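Local coordinates for protein fasciclin I (Drosophila melanogaster, PDB 1O70) that serves as a neural cell adhesion molecule of insects, represented here by its third and fourth FAS1 domains, at residues D89-K94 / L111-R116; I124-E127 / N132-V135. All coordinates share one frame; numbering follows the deposited sequence.

Contact 1 of 2, residues D89-K94 / L111-R116; sequences DKIRQK and LYFNVR. With NAG (2-acetamido-2-deoxy-beta-D-glucopyranose), chain B; NAG (2-acetamido-2-deoxy-beta-D-glucopyranose), chain C.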
ATOM      1  N   ASP A  89      10.279 -17.760  10.440  1.00 39.73           N
ATOM      2  CA  ASP A  89      10.415 -17.543  11.871  1.00 41.47           C
ATOM      3  C   ASP A  89      10.714 -16.096  12.222  1.00 40.78           C
ATOM      4  O   ASP A  89      10.069 -15.521  13.098  1.00 41.34           O
ATOM      5  CB  ASP A  89      11.510 -18.441  12.471  1.00 44.57           C
ATOM      6  CG  ASP A  89      11.129 -19.911  12.473  1.00 49.01           C
ATOM      7  OD1 ASP A  89       9.912 -20.218  12.566  1.00 49.78           O
ATOM      8  OD2 ASP A  89      12.051 -20.765  12.402  1.00 52.24           O
ATOM      9  N   LYS A  90      11.697 -15.510  11.546  1.00 40.70           N
ATOM     10  CA  LYS A  90      12.075 -14.127  11.814  1.00 41.59           C
ATOM     11  C   LYS A  90      10.901 -13.176  11.523  1.00 41.63           C
ATOM     12  O   LYS A  90      10.677 -12.220  12.263  1.00 40.16           O
ATOM     13  CB  LYS A  90      13.305 -13.742  10.979  1.00 42.29           C
ATOM     14  CG  LYS A  90      13.895 -12.374  11.313  1.00 47.75           C
ATOM     15  CD  LYS A  90      14.488 -12.350  12.712  1.00 53.29           C
ATOM     16  CE  LYS A  90      14.865 -10.940  13.154  1.00 56.17           C
ATOM     17  NZ  LYS A  90      15.405 -10.955  14.555  1.00 59.13           N
ATOM     18  N   ILE A  91      10.148 -13.454  10.460  1.00 41.64           N
ATOM     19  CA  ILE A  91       9.007 -12.630  10.103  1.00 43.83           C
ATOM     20  C   ILE A  91       7.964 -12.697  11.219  1.00 46.13           C
ATOM     21  O   ILE A  91       7.433 -11.667  11.639  1.00 46.28           O
ATOM     22  CB  ILE A  91       8.380 -13.089   8.755  1.00 44.05           C
ATOM     23  CG1 ILE A  91       9.406 -12.951   7.632  1.00 43.76           C
ATOM     24  CG2 ILE A  91       7.170 -12.232   8.409  1.00 43.14           C
ATOM     25  CD1 ILE A  91       8.951 -13.521   6.317  1.00 42.30           C
ATOM     26  N   ARG A  92       7.673 -13.904  11.700  1.00 47.75           N
ATOM     27  CA  ARG A  92       6.710 -14.074  12.793  1.00 50.08           C
ATOM     28  C   ARG A  92       7.109 -13.216  13.982  1.00 51.25           C
ATOM     29  O   ARG A  92       6.300 -12.463  14.519  1.00 51.07           O
ATOM     30  CB  ARG A  92       6.662 -15.524  13.276  1.00 51.48           C
ATOM     31  CG  ARG A  92       5.607 -16.382  12.628  1.00 53.27           C
ATOM     32  CD  ARG A  92       4.941 -17.285  13.670  1.00 53.67           C
ATOM     33  NE  ARG A  92       4.033 -18.246  13.048  1.00 52.73           N
ATOM     34  CZ  ARG A  92       4.440 -19.278  12.319  1.00 51.81           C
ATOM     35  NH1 ARG A  92       5.738 -19.485  12.134  1.00 51.07           N
ATOM     36  NH2 ARG A  92       3.552 -20.088  11.762  1.00 51.78           N
ATOM     37  N   GLN A  93       8.366 -13.355  14.394  1.00 51.83           N
ATOM     38  CA  GLN A  93       8.899 -12.619  15.532  1.00 54.24           C
ATOM     39  C   GLN A  93       8.816 -11.111  15.390  1.00 53.79           C
ATOM     40  O   GLN A  93       8.385 -10.422  16.311  1.00 54.02           O
ATOM     41  CB  GLN A  93      10.351 -13.011  15.772  1.00 55.87           C
ATOM     42  CG  GLN A  93      10.534 -14.477  16.081  1.00 61.62           C
ATOM     43  CD  GLN A  93      11.988 -14.847  16.296  1.00 64.17           C
ATOM     44  OE1 GLN A  93      12.666 -14.262  17.142  1.00 65.03           O
ATOM     45  NE2 GLN A  93      12.475 -15.824  15.532  1.00 65.23           N
ATOM     46  N   LYS A  94       9.241 -10.599  14.241  1.00 52.84           N
ATOM     47  CA  LYS A  94       9.219  -9.165  14.013  1.00 52.17           C
ATOM     48  C   LYS A  94       7.812  -8.576  14.056  1.00 50.92           C
ATOM     49  O   LYS A  94       7.646  -7.404  14.376  1.00 50.43           O
ATOM     50  CB  LYS A  94       9.878  -8.828  12.677  1.00 52.35           C
ATOM     51  CG  LYS A  94      11.353  -9.186  12.611  1.00 51.66           C
ATOM     52  CD  LYS A  94      12.026  -8.523  11.419  1.00 51.65           C
ATOM     53  CE  LYS A  94      12.101  -7.011  11.607  1.00 53.14           C
ATOM     54  NZ  LYS A  94      12.677  -6.308  10.431  1.00 51.86           N
ATOM     55  N   LEU A 111       7.745  -3.187   2.576  1.00 25.39           N
ATOM     56  CA  LEU A 111       6.753  -4.252   2.598  1.00 25.73           C
ATOM     57  C   LEU A 111       6.493  -4.626   4.041  1.00 25.30           C
ATOM     58  O   LEU A 111       7.112  -4.085   4.955  1.00 24.69           O
ATOM     59  CB  LEU A 111       7.295  -5.501   1.901  1.00 24.88           C
ATOM     60  CG  LEU A 111       8.158  -5.336   0.654  1.00 25.70           C
ATOM     61  CD1 LEU A 111       8.744  -6.683   0.231  1.00 19.20           C
ATOM     62  CD2 LEU A 111       7.301  -4.732  -0.451  1.00 23.23           C
ATOM     63  N   TYR A 112       5.571  -5.553   4.242  1.00 24.18           N
ATOM     64  CA  TYR A 112       5.293  -6.055   5.574  1.00 25.59           C
ATOM     65  C   TYR A 112       4.513  -7.331   5.348  1.00 27.66           C
ATOM     66  O   TYR A 112       3.909  -7.509   4.289  1.00 26.11           O
ATOM     67  CB  TYR A 112       4.546  -5.023   6.444  1.00 22.77           C
ATOM     68  CG  TYR A 112       3.172  -4.637   5.998  1.00 22.39           C
ATOM     69  CD1 TYR A 112       2.053  -5.387   6.384  1.00 23.47           C
ATOM     70  CD2 TYR A 112       2.981  -3.522   5.186  1.00 23.81           C
ATOM     71  CE1 TYR A 112       0.781  -5.038   5.970  1.00 22.14           C
ATOM     72  CE2 TYR A 112       1.726  -3.158   4.761  1.00 23.10           C
ATOM     73  CZ  TYR A 112       0.624  -3.919   5.158  1.00 25.25           C
ATOM     74  OH  TYR A 112      -0.647  -3.556   4.769  1.00 23.74           O
ATOM     75  N   PHE A 113       4.569  -8.235   6.317  1.00 30.50           N
ATOM     76  CA  PHE A 113       3.910  -9.519   6.179  1.00 33.60           C
ATOM     77  C   PHE A 113       2.828  -9.763   7.211  1.00 35.87           C
ATOM     78  O   PHE A 113       2.731  -9.071   8.226  1.00 38.10           O
ATOM     79  CB  PHE A 113       4.938 -10.657   6.296  1.00 33.05           C
ATOM     80  CG  PHE A 113       6.111 -10.533   5.364  1.00 31.59           C
ATOM     81  CD1 PHE A 113       7.103  -9.593   5.597  1.00 31.13           C
ATOM     82  CD2 PHE A 113       6.217 -11.351   4.245  1.00 32.45           C
ATOM     83  CE1 PHE A 113       8.185  -9.467   4.733  1.00 30.51           C
ATOM     84  CE2 PHE A 113       7.296 -11.232   3.374  1.00 33.05           C
ATOM     85  CZ  PHE A 113       8.280 -10.285   3.622  1.00 32.31           C
ATOM     86  N   ASN A 114       2.017 -10.771   6.931  1.00 36.84           N
ATOM     87  CA  ASN A 114       0.969 -11.193   7.834  1.00 37.49           C
ATOM     88  C   ASN A 114       1.090 -12.706   7.904  1.00 38.70           C
ATOM     89  O   ASN A 114       1.128 -13.375   6.867  1.00 38.05           O
ATOM     90  CB  ASN A 114      -0.412 -10.823   7.311  1.00 39.33           C
ATOM     91  CG  ASN A 114      -1.512 -11.287   8.243  1.00 40.59           C
ATOM     92  OD1 ASN A 114      -1.522 -10.936   9.422  1.00 42.23           O
ATOM     93  ND2 ASN A 114      -2.442 -12.079   7.724  1.00 42.04           N
ATOM     94  N   VAL A 115       1.157 -13.242   9.121  1.00 39.97           N
ATOM     95  CA  VAL A 115       1.282 -14.680   9.328  1.00 40.97           C
ATOM     96  C   VAL A 115       0.088 -15.264  10.069  1.00 43.70           C
ATOM     97  O   VAL A 115      -0.306 -14.753  11.117  1.00 44.25           O
ATOM     98  CB  VAL A 115       2.555 -15.023  10.132  1.00 39.61           C
ATOM     99  CG1 VAL A 115       2.613 -16.522  10.389  1.00 39.59           C
ATOM    100  CG2 VAL A 115       3.803 -14.564   9.376  1.00 37.73           C
ATOM    101  N   ARG A 116      -0.480 -16.334   9.517  1.00 45.77           N
ATOM    102  CA  ARG A 116      -1.620 -17.029  10.118  1.00 47.61           C
ATOM    103  C   ARG A 116      -1.308 -18.513  10.300  1.00 48.24           C
ATOM    104  O   ARG A 116      -0.605 -19.106   9.483  1.00 48.14           O
ATOM    105  CB  ARG A 116      -2.850 -16.929   9.226  1.00 50.28           C
ATOM    106  CG  ARG A 116      -3.429 -15.557   9.044  1.00 54.89           C
ATOM    107  CD  ARG A 116      -4.359 -15.594   7.840  1.00 59.18           C
ATOM    108  NE  ARG A 116      -5.279 -16.727   7.924  1.00 61.83           N
ATOM    109  CZ  ARG A 116      -6.011 -17.170   6.908  1.00 63.55           C
ATOM    110  NH1 ARG A 116      -5.928 -16.575   5.722  1.00 63.41           N
ATOM    111  NH2 ARG A 116      -6.835 -18.199   7.080  1.00 62.89           N
TER
HETATM  112  C1  NAG B   2      -6.715 -12.166   5.863  1.00 43.85           C
HETATM  113  C2  NAG B   2      -7.536 -13.417   6.100  1.00 46.40           C
HETATM  114  C3  NAG B   2      -8.409 -13.213   7.338  1.00 48.01           C
HETATM  115  C4  NAG B   2      -7.498 -12.851   8.529  1.00 48.72           C
HETATM  116  C5  NAG B   2      -6.569 -11.671   8.198  1.00 47.73           C
HETATM  117  C6  NAG B   2      -5.523 -11.490   9.291  1.00 48.81           C
HETATM  118  C7  NAG B   2      -8.183 -14.803   4.241  1.00 51.05           C
HETATM  119  C8  NAG B   2      -9.427 -15.581   3.835  1.00 52.87           C
HETATM  120  N2  NAG B   2      -8.364 -13.689   4.942  1.00 49.33           N
HETATM  121  O3  NAG B   2      -9.135 -14.395   7.597  1.00 48.59           O
HETATM  122  O4  NAG B   2      -8.265 -12.545   9.689  1.00 51.53           O
HETATM  123  O5  NAG B   2      -5.843 -11.920   6.974  1.00 45.33           O
HETATM  124  O6  NAG B   2      -4.824 -12.710   9.523  1.00 49.57           O
HETATM  125  O7  NAG B   2      -7.068 -15.213   3.923  1.00 49.94           O
HETATM  126  C1  NAG C   1      -3.633 -10.117   2.092  1.00 30.49           C
HETATM  127  C2  NAG C   1      -3.462  -9.741   3.561  1.00 29.80           C
HETATM  128  C3  NAG C   1      -4.042 -10.864   4.427  1.00 31.99           C
HETATM  129  C4  NAG C   1      -5.505 -11.155   4.040  1.00 33.32           C
HETATM  130  C5  NAG C   1      -5.593 -11.398   2.520  1.00 33.84           C
HETATM  131  C6  NAG C   1      -6.999 -11.590   1.997  1.00 32.77           C
HETATM  132  C7  NAG C   1      -1.596  -8.395   4.272  1.00 31.49           C
HETATM  133  C8  NAG C   1      -0.115  -8.316   4.620  1.00 28.91           C
HETATM  134  N2  NAG C   1      -2.059  -9.573   3.867  1.00 31.86           N
HETATM  135  O3  NAG C   1      -3.931 -10.532   5.800  1.00 28.73           O
HETATM  136  O4  NAG C   1      -5.951 -12.340   4.730  1.00 38.19           O
HETATM  137  O5  NAG C   1      -5.020 -10.291   1.796  1.00 31.45           O
HETATM  138  O6  NAG C   1      -7.844 -10.531   2.423  1.00 37.64           O
HETATM  139  O7  NAG C   1      -2.306  -7.400   4.367  1.00 30.72           O
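Ile91 and Arg92 of helix 89-94 lie against Phe113 and Val115 of strand 111-116, the two axes crossing at 96° with a closest approach of 8.6 Å. Ile91 touches both Phe113 and Val115. With chi1 at -62°, its CG1 lies beside the backbone N and CG2 anti to it; Ile91 CG2 reaches Phe113 CB at 3.5 Å. The other branch carries CD1 over the Phe113 ring, a CH-pi contact with CD1 4.0 Å from the ring centroid and 9° off the normal. Ile91 CG2 also meets Val115 CG2 at 4.2 Å. This is helix-on-sheet packing in the third FAS1 domain: the helix rests on one face of a strand that pairs with strands 102-103 and 123-128. Val115 CG1 sits over one face of the Arg92 guanidinium, 3.5 Å from Arg92 NE, while the polar end of Arg92 is held by NH2 bonding to the carbonyl oxygen of Gly117. The opposite face of the strand carries sugar. Asn114 ND2 gives a nearly straight hydrogen bond to O6 of the outer N-acetylglucosamine at 3.1 Å. Tyr112 CE1 lies 3.7 Å from the acetyl methyl C8 of the inner one.

Contact 2 of 2, residues I124-E127 / N132-V135; sequences ITVE and NATV. With NAG (2-acetamido-2-deoxy-beta-D-glucopyranose), chain C.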
ATOM      1  N   ILE A 124       1.337 -17.300   4.834  1.00 37.67           N
ATOM      2  CA  ILE A 124       2.099 -16.064   4.852  1.00 36.21           C
ATOM      3  C   ILE A 124       1.766 -15.222   3.641  1.00 33.83           C
ATOM      4  O   ILE A 124       1.821 -15.697   2.504  1.00 33.18           O
ATOM      5  CB  ILE A 124       3.600 -16.341   4.826  1.00 37.38           C
ATOM      6  CG1 ILE A 124       3.958 -17.287   5.973  1.00 39.53           C
ATOM      7  CG2 ILE A 124       4.375 -15.033   4.943  1.00 36.42           C
ATOM      8  CD1 ILE A 124       5.255 -18.048   5.748  1.00 41.32           C
ATOM      9  N   THR A 125       1.395 -13.975   3.891  1.00 31.50           N
ATOM     10  CA  THR A 125       1.091 -13.053   2.811  1.00 27.69           C
ATOM     11  C   THR A 125       1.957 -11.813   2.991  1.00 27.08           C
ATOM     12  O   THR A 125       2.451 -11.536   4.088  1.00 24.88           O
ATOM     13  CB  THR A 125      -0.407 -12.640   2.798  1.00 29.22           C
ATOM     14  OG1 THR A 125      -0.787 -12.085   4.073  1.00 28.59           O
ATOM     15  CG2 THR A 125      -1.291 -13.848   2.454  1.00 26.58           C
ATOM     16  N   VAL A 126       2.164 -11.083   1.901  1.00 26.90           N
ATOM     17  CA  VAL A 126       2.972  -9.872   1.921  1.00 25.76           C
ATOM     18  C   VAL A 126       2.220  -8.762   1.201  1.00 28.11           C
ATOM     19  O   VAL A 126       1.489  -9.019   0.237  1.00 30.34           O
ATOM     20  CB  VAL A 126       4.328 -10.085   1.200  1.00 24.85           C
ATOM     21  CG1 VAL A 126       4.103 -10.542  -0.237  1.00 20.91           C
ATOM     22  CG2 VAL A 126       5.132  -8.788   1.209  1.00 22.75           C
ATOM     23  N   GLU A 127       2.394  -7.530   1.671  1.00 28.05           N
ATOM     24  CA  GLU A 127       1.736  -6.386   1.054  1.00 28.28           C
ATOM     25  C   GLU A 127       2.789  -5.395   0.598  1.00 27.61           C
ATOM     26  O   GLU A 127       3.594  -4.921   1.394  1.00 27.69           O
ATOM     27  CB  GLU A 127       0.783  -5.686   2.036  1.00 31.07           C
ATOM     28  CG  GLU A 127       0.264  -4.340   1.506  1.00 33.21           C
ATOM     29  CD  GLU A 127      -0.734  -4.495   0.365  1.00 35.77           C
ATOM     30  OE1 GLU A 127      -0.882  -3.544  -0.429  1.00 34.88           O
ATOM     31  OE2 GLU A 127      -1.387  -5.559   0.274  1.00 38.27           O
ATOM     32  N   ASN A 132      -0.987  -7.497  -2.803  1.00 24.91           N
ATOM     33  CA  ASN A 132      -1.061  -8.465  -1.710  1.00 25.97           C
ATOM     34  C   ASN A 132      -0.790  -9.827  -2.336  1.00 25.77           C
ATOM     35  O   ASN A 132      -1.551 -10.287  -3.189  1.00 25.89           O
ATOM     36  CB  ASN A 132      -2.455  -8.466  -1.078  1.00 26.65           C
ATOM     37  CG  ASN A 132      -2.612  -9.539  -0.011  1.00 29.24           C
ATOM     38  OD1 ASN A 132      -2.358 -10.714  -0.285  1.00 33.36           O
ATOM     39  ND2 ASN A 132      -3.015  -9.150   1.200  1.00 31.38           N
ATOM     40  N   ALA A 133       0.287 -10.468  -1.913  1.00 24.87           N
ATOM     41  CA  ALA A 133       0.638 -11.769  -2.459  1.00 26.27           C
ATOM     42  C   ALA A 133       0.808 -12.818  -1.376  1.00 26.54           C
ATOM     43  O   ALA A 133       1.135 -12.511  -0.223  1.00 26.49           O
ATOM     44  CB  ALA A 133       1.930 -11.677  -3.292  1.00 24.17           C
ATOM     45  N   THR A 134       0.587 -14.067  -1.760  1.00 25.93           N
ATOM     46  CA  THR A 134       0.736 -15.163  -0.832  1.00 26.68           C
ATOM     47  C   THR A 134       2.035 -15.873  -1.134  1.00 27.04           C
ATOM     48  O   THR A 134       2.436 -16.014  -2.291  1.00 25.24           O
ATOM     49  CB  THR A 134      -0.433 -16.150  -0.951  1.00 27.09           C
ATOM     50  OG1 THR A 134      -1.647 -15.492  -0.566  1.00 27.33           O
ATOM     51  CG2 THR A 134      -0.213 -17.353  -0.047  1.00 25.03           C
ATOM     52  N   VAL A 135       2.706 -16.287  -0.072  1.00 29.22           N
ATOM     53  CA  VAL A 135       3.954 -17.016  -0.198  1.00 31.52           C
ATOM     54  C   VAL A 135       3.538 -18.459  -0.447  1.00 33.54           C
ATOM     55  O   VAL A 135       2.950 -19.088   0.427  1.00 33.05           O
ATOM     56  CB  VAL A 135       4.764 -16.945   1.099  1.00 31.17           C
ATOM     57  CG1 VAL A 135       6.025 -17.780   0.963  1.00 31.14           C
ATOM     58  CG2 VAL A 135       5.121 -15.496   1.410  1.00 29.70           C
TER
HETATM   59  C1  NAG C   1      -3.633 -10.117   2.092  1.00 30.49           C
HETATM   60  C2  NAG C   1      -3.462  -9.741   3.561  1.00 29.80           C
HETATM   61  C3  NAG C   1      -4.042 -10.864   4.427  1.00 31.99           C
HETATM   62  C4  NAG C   1      -5.505 -11.155   4.040  1.00 33.32           C
HETATM   63  C5  NAG C   1      -5.593 -11.398   2.520  1.00 33.84           C
HETATM   64  C6  NAG C   1      -6.999 -11.590   1.997  1.00 32.77           C
HETATM   65  C7  NAG C   1      -1.596  -8.395   4.272  1.00 31.49           C
HETATM   66  C8  NAG C   1      -0.115  -8.316   4.620  1.00 28.91           C
HETATM   67  N2  NAG C   1      -2.059  -9.573   3.867  1.00 31.86           N
HETATM   68  O3  NAG C   1      -3.931 -10.532   5.800  1.00 28.73           O
HETATM   69  O4  NAG C   1      -5.951 -12.340   4.730  1.00 38.19           O
HETATM   70  O5  NAG C   1      -5.020 -10.291   1.796  1.00 31.45           O
HETATM   71  O6  NAG C   1      -7.844 -10.531   2.423  1.00 37.64           O
HETATM   72  O7  NAG C   1      -2.306  -7.400   4.367  1.00 30.72           O
HETATM   73  O   HOH W   1      -3.563  -6.356   2.035  1.00 28.61           O
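A chi1 of 56° puts Thr125 OG1 between its own N and carbonyl carbon, and Asn132 CG stands anti to its N (chi1 175°); from the face they share with Glu127 and Thr134, both side chains reach the same sugar. Thr125 OG1 accepts a 2.8 Å hydrogen bond from the acetamido N2 of the inner N-acetylglucosamine. That sugar is joined covalently to Asn132 ND2, the N-linked glycosylation site. Glu127 brings OE2 over Asn132 CB at 3.4 Å. One water bridges Glu127 OE2, Asn132 ND2 and the sugar O7. A valine in place of Thr125 would probably leave the acetamido N-H without this acceptor and the sugar less firmly oriented. The backbones run antiparallel, their axes at 151°. Val126 and Ala133 form the hydrogen-bonded pair, with Val126 N to Ala133 O at 2.8 Å and Ala133 N to Val126 O at 2.9 Å. Val135 N bonds to Ile124 O, and Ile124 CG2 meets Val135 CG2 at 3.6 Å. The carboxylate of Glu127 also forms a salt bridge with Arg290, on strand 284-295 of the fourth FAS1 domain. The hairpin lies inside the sheet of the third FAS1 domain, between strands 110-116 and 145-150, with Val126 packed on Phe113 and Ala133 on Ile150.

From the N terminus, helix 88-94 comes first. The chain then passes through strand 102-103 and returns as strand 110-116, where contact 1 closes a loop of 16 residues. Strand 123-128 follows, and contact 2 closes a tight hairpin with strand 131-141. The contacts are in series and neither nests in the other. They meet where strands 110-116 and 123-128 pair, with Asn114 N 3.0 Å from Thr125 O, a probable hydrogen bond. Contact 1 fixes the helix to one face of the sheet. Contact 2 extends the same sheet and carries the glycan on the opposite face. The sugar chain rooted in contact 2 reaches back over the strand of contact 1.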